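Local coordinates for putative carboxymuconolactone decarboxylase (Burkholderia xenovorans, PDB 2QEU), which belongs to the carboxymuconolactone decarboxylase family within the AhpD-like clan and may have peroxiredoxin activity, though its actual reaction is not established, at residues D80-N94 and K120-E133. Sequence-based numbering, arbitrary orientation. Where two conformers were deposited one is given.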
loop_
_atom_site.group_PDB
_atom_site.type_symbol
_atom_site.label_atom_id
_atom_site.label_comp_id
_atom_site.label_asym_id
_atom_site.label_seq_id
_atom_site.Cartn_x
_atom_site.Cartn_y
_atom_site.Cartn_z
ATOM N N ASP B 80 -1.796 -3.620 -8.974
ATOM C CA ASP B 80 -2.077 -5.020 -9.364
ATOM C C ASP B 80 -3.496 -5.218 -9.867
ATOM O O ASP B 80 -4.262 -6.053 -9.329
ATOM C CB ASP B 80 -1.756 -5.991 -8.228
ATOM C CG ASP B 80 -0.308 -5.967 -7.868
ATOM O OD1 ASP B 80 0.558 -6.012 -8.763
ATOM O OD2 ASP B 80 -0.024 -5.912 -6.661
ATOM N N GLU B 81 -3.895 -4.421 -10.857
ATOM C CA GLU B 81 -5.187 -4.648 -11.490
ATOM C C GLU B 81 -4.912 -5.085 -12.923
ATOM O O GLU B 81 -4.657 -4.257 -13.783
ATOM C CB GLU B 81 -6.116 -3.442 -11.425
ATOM C CG GLU B 81 -7.601 -3.894 -11.289
ATOM C CD GLU B 81 -8.131 -4.754 -12.463
ATOM O OE1 GLU B 81 -8.034 -6.030 -12.496
ATOM O OE2 GLU B 81 -8.738 -4.124 -13.325
ATOM N N PRO B 82 -4.861 -6.407 -13.142
ATOM C CA PRO B 82 -4.535 -6.990 -14.428
ATOM C C PRO B 82 -5.572 -6.789 -15.544
ATOM O O PRO B 82 -5.203 -6.766 -16.740
ATOM C CB PRO B 82 -4.355 -8.462 -14.090
ATOM C CG PRO B 82 -5.192 -8.682 -12.907
ATOM C CD PRO B 82 -5.055 -7.448 -12.106
ATOM N N ILE B 83 -6.858 -6.676 -15.174
ATOM C CA ILE B 83 -7.901 -6.421 -16.180
ATOM C C ILE B 83 -7.751 -4.986 -16.662
ATOM O O ILE B 83 -7.646 -4.725 -17.849
ATOM C CB ILE B 83 -9.329 -6.653 -15.606
ATOM C CG1 ILE B 83 -9.447 -8.103 -15.138
ATOM C CG2 ILE B 83 -10.386 -6.333 -16.680
ATOM C CD1 ILE B 83 -9.052 -9.086 -16.172
ATOM N N GLY B 84 -7.719 -4.064 -15.715
ATOM C CA GLY B 84 -7.501 -2.672 -16.024
ATOM C C GLY B 84 -6.227 -2.387 -16.775
ATOM O O GLY B 84 -6.236 -1.577 -17.696
ATOM N N ILE B 85 -5.132 -3.055 -16.417
ATOM C CA ILE B 85 -3.842 -2.778 -17.070
ATOM C C ILE B 85 -3.929 -3.122 -18.575
ATOM O O ILE B 85 -3.465 -2.358 -19.431
ATOM C CB ILE B 85 -2.601 -3.444 -16.389
ATOM C CG1 ILE B 85 -1.364 -2.606 -16.726
ATOM C CG2 ILE B 85 -2.399 -4.918 -16.862
ATOM C CD1 ILE B 85 -0.128 -3.067 -16.093
ATOM N N VAL B 86 -4.588 -4.241 -18.921
ATOM C CA VAL B 86 -4.733 -4.604 -20.312
ATOM C C VAL B 86 -5.724 -3.632 -20.970
ATOM O O VAL B 86 -5.453 -3.152 -22.052
ATOM C CB VAL B 86 -5.193 -6.063 -20.443
ATOM C CG1 VAL B 86 -5.708 -6.376 -21.862
ATOM C CG2 VAL B 86 -4.072 -6.979 -20.006
ATOM N N ASN B 87 -6.851 -3.310 -20.315
ATOM C CA ASN B 87 -7.781 -2.335 -20.895
ATOM C C ASN B 87 -7.142 -0.972 -21.234
ATOM O O ASN B 87 -7.410 -0.403 -22.294
ATOM C CB ASN B 87 -9.045 -2.151 -20.023
ATOM C CG ASN B 87 -9.945 -3.399 -20.030
ATOM O OD1 ASN B 87 -9.910 -4.187 -20.982
ATOM N ND2 ASN B 87 -10.764 -3.554 -18.995
ATOM N N HIS B 88 -6.324 -0.448 -20.317
ATOM C CA HIS B 88 -5.628 0.814 -20.562
ATOM C C HIS B 88 -4.473 0.694 -21.577
ATOM O O HIS B 88 -4.164 1.660 -22.317
ATOM C CB HIS B 88 -5.203 1.467 -19.241
ATOM C CG HIS B 88 -6.352 2.021 -18.465
ATOM N ND1 HIS B 88 -7.028 3.151 -18.857
ATOM C CD2 HIS B 88 -6.963 1.588 -17.333
ATOM C CE1 HIS B 88 -8.016 3.384 -18.014
ATOM N NE2 HIS B 88 -8.010 2.444 -17.090
ATOM N N THR B 89 -3.818 -0.466 -21.635
ATOM C CA THR B 89 -2.804 -0.703 -22.672
ATOM C C THR B 89 -3.468 -0.652 -24.062
ATOM O O THR B 89 -2.992 0.024 -24.973
ATOM C CB THR B 89 -2.048 -2.024 -22.484
ATOM O OG1 THR B 89 -1.333 -1.943 -21.260
ATOM C CG2 THR B 89 -1.045 -2.291 -23.653
ATOM N N ARG B 90 -4.549 -1.412 -24.206
ATOM C CA ARG B 90 -5.362 -1.399 -25.420
ATOM C C ARG B 90 -5.762 0.041 -25.794
ATOM O O ARG B 90 -5.534 0.484 -26.916
ATOM C CB ARG B 90 -6.597 -2.304 -25.242
ATOM C CG ARG B 90 -7.395 -2.547 -26.511
ATOM C CD ARG B 90 -8.679 -3.352 -26.234
ATOM N NE ARG B 90 -8.426 -4.682 -25.669
ATOM C CZ ARG B 90 -8.727 -5.068 -24.426
ATOM N NH1 ARG B 90 -9.331 -4.255 -23.574
ATOM N NH2 ARG B 90 -8.458 -6.313 -24.024
ATOM N N ALA B 91 -6.327 0.773 -24.836
ATOM C CA ALA B 91 -6.742 2.165 -25.041
ATOM C C ALA B 91 -5.547 3.042 -25.486
ATOM O O ALA B 91 -5.635 3.785 -26.472
ATOM C CB ALA B 91 -7.400 2.716 -23.754
ATOM N N ALA B 92 -4.423 2.932 -24.769
ATOM C CA ALA B 92 -3.257 3.750 -25.082
ATOM C C ALA B 92 -2.809 3.499 -26.524
ATOM O O ALA B 92 -2.427 4.432 -27.248
ATOM C CB ALA B 92 -2.074 3.498 -24.061
HETATM N N MSE B 93 -2.780 2.219 -26.911
HETATM C CA MSE B 93 -2.238 1.817 -28.209
HETATM C C MSE B 93 -3.217 2.172 -29.318
HETATM O O MSE B 93 -2.817 2.600 -30.406
HETATM C CB MSE B 93 -1.897 0.332 -28.211
HETATM C CG MSE B 93 -0.642 0.051 -27.402
HETATM SE SE MSE B 93 -0.158 -1.790 -27.267
HETATM C CE MSE B 93 0.209 -2.164 -29.201
ATOM N N ASN B 94 -4.507 2.055 -29.013
ATOM C CA ASN B 94 -5.526 2.581 -29.916
ATOM C C ASN B 94 -5.338 4.069 -30.169
ATOM O O ASN B 94 -5.643 4.543 -31.291
ATOM C CB ASN B 94 -6.949 2.264 -29.411
ATOM C CG ASN B 94 -7.398 0.850 -29.740
ATOM O OD1 ASN B 94 -6.957 0.264 -30.734
ATOM N ND2 ASN B 94 -8.314 0.312 -28.943
ATOM N N LYS B 120 4.823 -8.462 -11.057
ATOM C CA LYS B 120 3.491 -8.973 -10.745
ATOM C C LYS B 120 2.558 -8.710 -11.938
ATOM O O LYS B 120 2.144 -9.627 -12.640
ATOM C CB LYS B 120 2.929 -8.387 -9.445
ATOM C CG LYS B 120 3.705 -8.795 -8.163
ATOM C CD LYS B 120 3.127 -8.149 -6.875
ATOM C CE LYS B 120 1.838 -8.810 -6.464
ATOM N NZ LYS B 120 1.181 -8.185 -5.291
ATOM N N THR B 121 2.267 -7.448 -12.188
ATOM C CA THR B 121 1.231 -7.052 -13.122
ATOM C C THR B 121 1.736 -6.252 -14.309
ATOM O O THR B 121 1.294 -6.461 -15.467
ATOM C CB THR B 121 0.134 -6.253 -12.321
ATOM O OG1 THR B 121 -0.289 -7.043 -11.196
ATOM C CG2 THR B 121 -1.046 -5.935 -13.159
ATOM N N GLY B 122 2.726 -5.392 -14.082
ATOM C CA GLY B 122 3.179 -4.528 -15.185
ATOM C C GLY B 122 3.551 -5.283 -16.459
ATOM O O GLY B 122 3.232 -4.911 -17.593
ATOM N N ARG B 123 4.292 -6.380 -16.294
ATOM C CA ARG B 123 4.760 -7.139 -17.444
ATOM C C ARG B 123 3.616 -7.763 -18.247
ATOM O O ARG B 123 3.787 -8.065 -19.434
ATOM C CB ARG B 123 5.786 -8.169 -17.027
ATOM C CG ARG B 123 5.255 -9.294 -16.179
ATOM C CD ARG B 123 6.404 -10.183 -15.744
ATOM N NE ARG B 123 5.993 -11.340 -14.969
ATOM C CZ ARG B 123 5.804 -12.554 -15.469
ATOM N NH1 ARG B 123 5.938 -12.798 -16.773
ATOM N NH2 ARG B 123 5.482 -13.523 -14.647
ATOM N N LYS B 124 2.453 -7.971 -17.611
ATOM C CA LYS B 124 1.305 -8.555 -18.357
ATOM C C LYS B 124 0.829 -7.590 -19.475
ATOM O O LYS B 124 0.359 -8.014 -20.572
ATOM C CB LYS B 124 0.173 -8.821 -17.378
ATOM C CG LYS B 124 0.465 -9.786 -16.236
ATOM C CD LYS B 124 -0.761 -9.987 -15.339
ATOM C CE LYS B 124 -0.552 -11.200 -14.435
ATOM N NZ LYS B 124 -1.600 -11.310 -13.427
ATOM N N ALA B 125 0.973 -6.295 -19.223
ATOM C CA ALA B 125 0.666 -5.258 -20.224
ATOM C C ALA B 125 1.555 -5.417 -21.452
ATOM O O ALA B 125 1.091 -5.226 -22.566
ATOM C CB ALA B 125 0.802 -3.821 -19.585
ATOM N N VAL B 126 2.826 -5.761 -21.231
ATOM C CA VAL B 126 3.805 -5.904 -22.297
ATOM C C VAL B 126 3.521 -7.173 -23.102
ATOM O O VAL B 126 3.535 -7.170 -24.341
ATOM C CB VAL B 126 5.250 -5.862 -21.749
ATOM C CG1 VAL B 126 6.292 -6.098 -22.917
ATOM C CG2 VAL B 126 5.525 -4.501 -21.050
ATOM N N THR B 127 3.240 -8.259 -22.391
ATOM C CA THR B 127 2.849 -9.522 -23.028
ATOM C C THR B 127 1.649 -9.307 -23.989
ATOM O O THR B 127 1.666 -9.721 -25.165
ATOM C CB THR B 127 2.482 -10.573 -22.010
ATOM O OG1 THR B 127 3.612 -10.813 -21.173
ATOM C CG2 THR B 127 2.031 -11.901 -22.703
ATOM N N PHE B 128 0.615 -8.656 -23.475
ATOM C CA PHE B 128 -0.523 -8.245 -24.281
ATOM C C PHE B 128 -0.113 -7.346 -25.449
ATOM O O PHE B 128 -0.566 -7.584 -26.586
ATOM C CB PHE B 128 -1.593 -7.552 -23.410
ATOM C CG PHE B 128 -2.696 -6.889 -24.210
ATOM C CD1 PHE B 128 -3.736 -7.623 -24.747
ATOM C CD2 PHE B 128 -2.667 -5.526 -24.440
ATOM C CE1 PHE B 128 -4.744 -6.996 -25.480
ATOM C CE2 PHE B 128 -3.634 -4.904 -25.153
ATOM C CZ PHE B 128 -4.670 -5.636 -25.700
ATOM N N ALA B 129 0.714 -6.344 -25.170
ATOM C CA ALA B 129 1.047 -5.290 -26.140
ATOM C C ALA B 129 1.729 -5.871 -27.381
ATOM O O ALA B 129 1.481 -5.456 -28.517
ATOM C CB ALA B 129 1.955 -4.282 -25.499
ATOM N N VAL B 130 2.620 -6.819 -27.148
ATOM C CA VAL B 130 3.348 -7.461 -28.260
ATOM C C VAL B 130 2.389 -8.129 -29.255
ATOM O O VAL B 130 2.589 -8.019 -30.430
ATOM C CB VAL B 130 4.437 -8.436 -27.717
ATOM C CG1 VAL B 130 4.991 -9.394 -28.842
ATOM C CG2 VAL B 130 5.569 -7.596 -26.997
ATOM N N GLU B 131 1.335 -8.745 -28.755
ATOM C CA GLU B 131 0.320 -9.344 -29.594
ATOM C C GLU B 131 -0.618 -8.282 -30.164
ATOM O O GLU B 131 -0.974 -8.309 -31.362
ATOM C CB GLU B 131 -0.448 -10.435 -28.851
ATOM C CG GLU B 131 0.434 -11.573 -28.282
ATOM C CD GLU B 131 1.461 -12.128 -29.260
ATOM O OE1 GLU B 131 1.070 -12.461 -30.414
ATOM O OE2 GLU B 131 2.659 -12.239 -28.876
ATOM N N PHE B 132 -1.001 -7.312 -29.350
ATOM C CA PHE B 132 -1.921 -6.280 -29.815
ATOM C C PHE B 132 -1.344 -5.365 -30.911
ATOM O O PHE B 132 -2.072 -4.896 -31.778
ATOM C CB PHE B 132 -2.445 -5.433 -28.639
ATOM C CG PHE B 132 -3.618 -4.550 -29.020
ATOM C CD1 PHE B 132 -4.788 -5.100 -29.517
ATOM C CD2 PHE B 132 -3.529 -3.172 -28.901
ATOM C CE1 PHE B 132 -5.844 -4.292 -29.829
ATOM C CE2 PHE B 132 -4.575 -2.355 -29.227
ATOM C CZ PHE B 132 -5.730 -2.915 -29.729
ATOM N N GLU B 133 -0.041 -5.165 -30.880
ATOM C CA GLU B 133 0.648 -4.392 -31.889
ATOM C C GLU B 133 0.407 -5.052 -33.242
ATOM O O GLU B 133 0.151 -4.380 -34.245
ATOM C CB GLU B 133 2.145 -4.410 -31.588
ATOM C CG GLU B 133 2.960 -3.616 -32.604
ATOM C CD GLU B 133 4.434 -3.475 -32.217
ATOM O OE1 GLU B 133 5.039 -4.491 -31.831
ATOM O OE2 GLU B 133 4.961 -2.347 -32.332
#
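Val86 sets its CG1 methyl squarely over the Phe128 ring, 3.7 Å from the ring centroid and 10° off the normal, a CH-pi contact; its beta-branch, with CG1 anti to the backbone N, points one methyl at the ring centre. The opposite face of Phe128 takes CB of Phe132, while Thr89 CG2 fills the edge, 3.7 Å from Phe128 CD2. A chi1 of -64° sets Thr89 OG1 beside its backbone N, from where it donates back to Ile85 O, which Thr89 N meets from the opposite face; a buried hydroxyl is thus satisfied within its own helix, though 3.3 Å from Ala125 CB. In one of two modelled conformers, Arg90 stands its guanidinium nearly upright to the Phe128 plane, and Asn87 OD1, lying in the guanidinium plane, accepts from NH1. Farther along, selenomethionine Met93 brings SE to the edge of Phe132 in a Met-aromatic contact. The segment axes come within 8.9 Å, crossing at -43°, consistent with small Ala125 and Ala129 facing Ile85 and Met93. Thr89, Met93 and both alanines also pack on helix 99-113, making this one side of a helical bundle. Thr121 OG1 donates to Asp80 OD1 (2.8 Å), and Lys120 NZ, in one conformer, forms a salt bridge to Asp80 OD2. Arg79 of a second subunit also pairs with OD2, and that Arg79's carbonyl O accepts from Lys120 NZ. Apolar packing therefore joins the helices, whereas the residues leading into them share a charged cluster that probably helps tie subunits together.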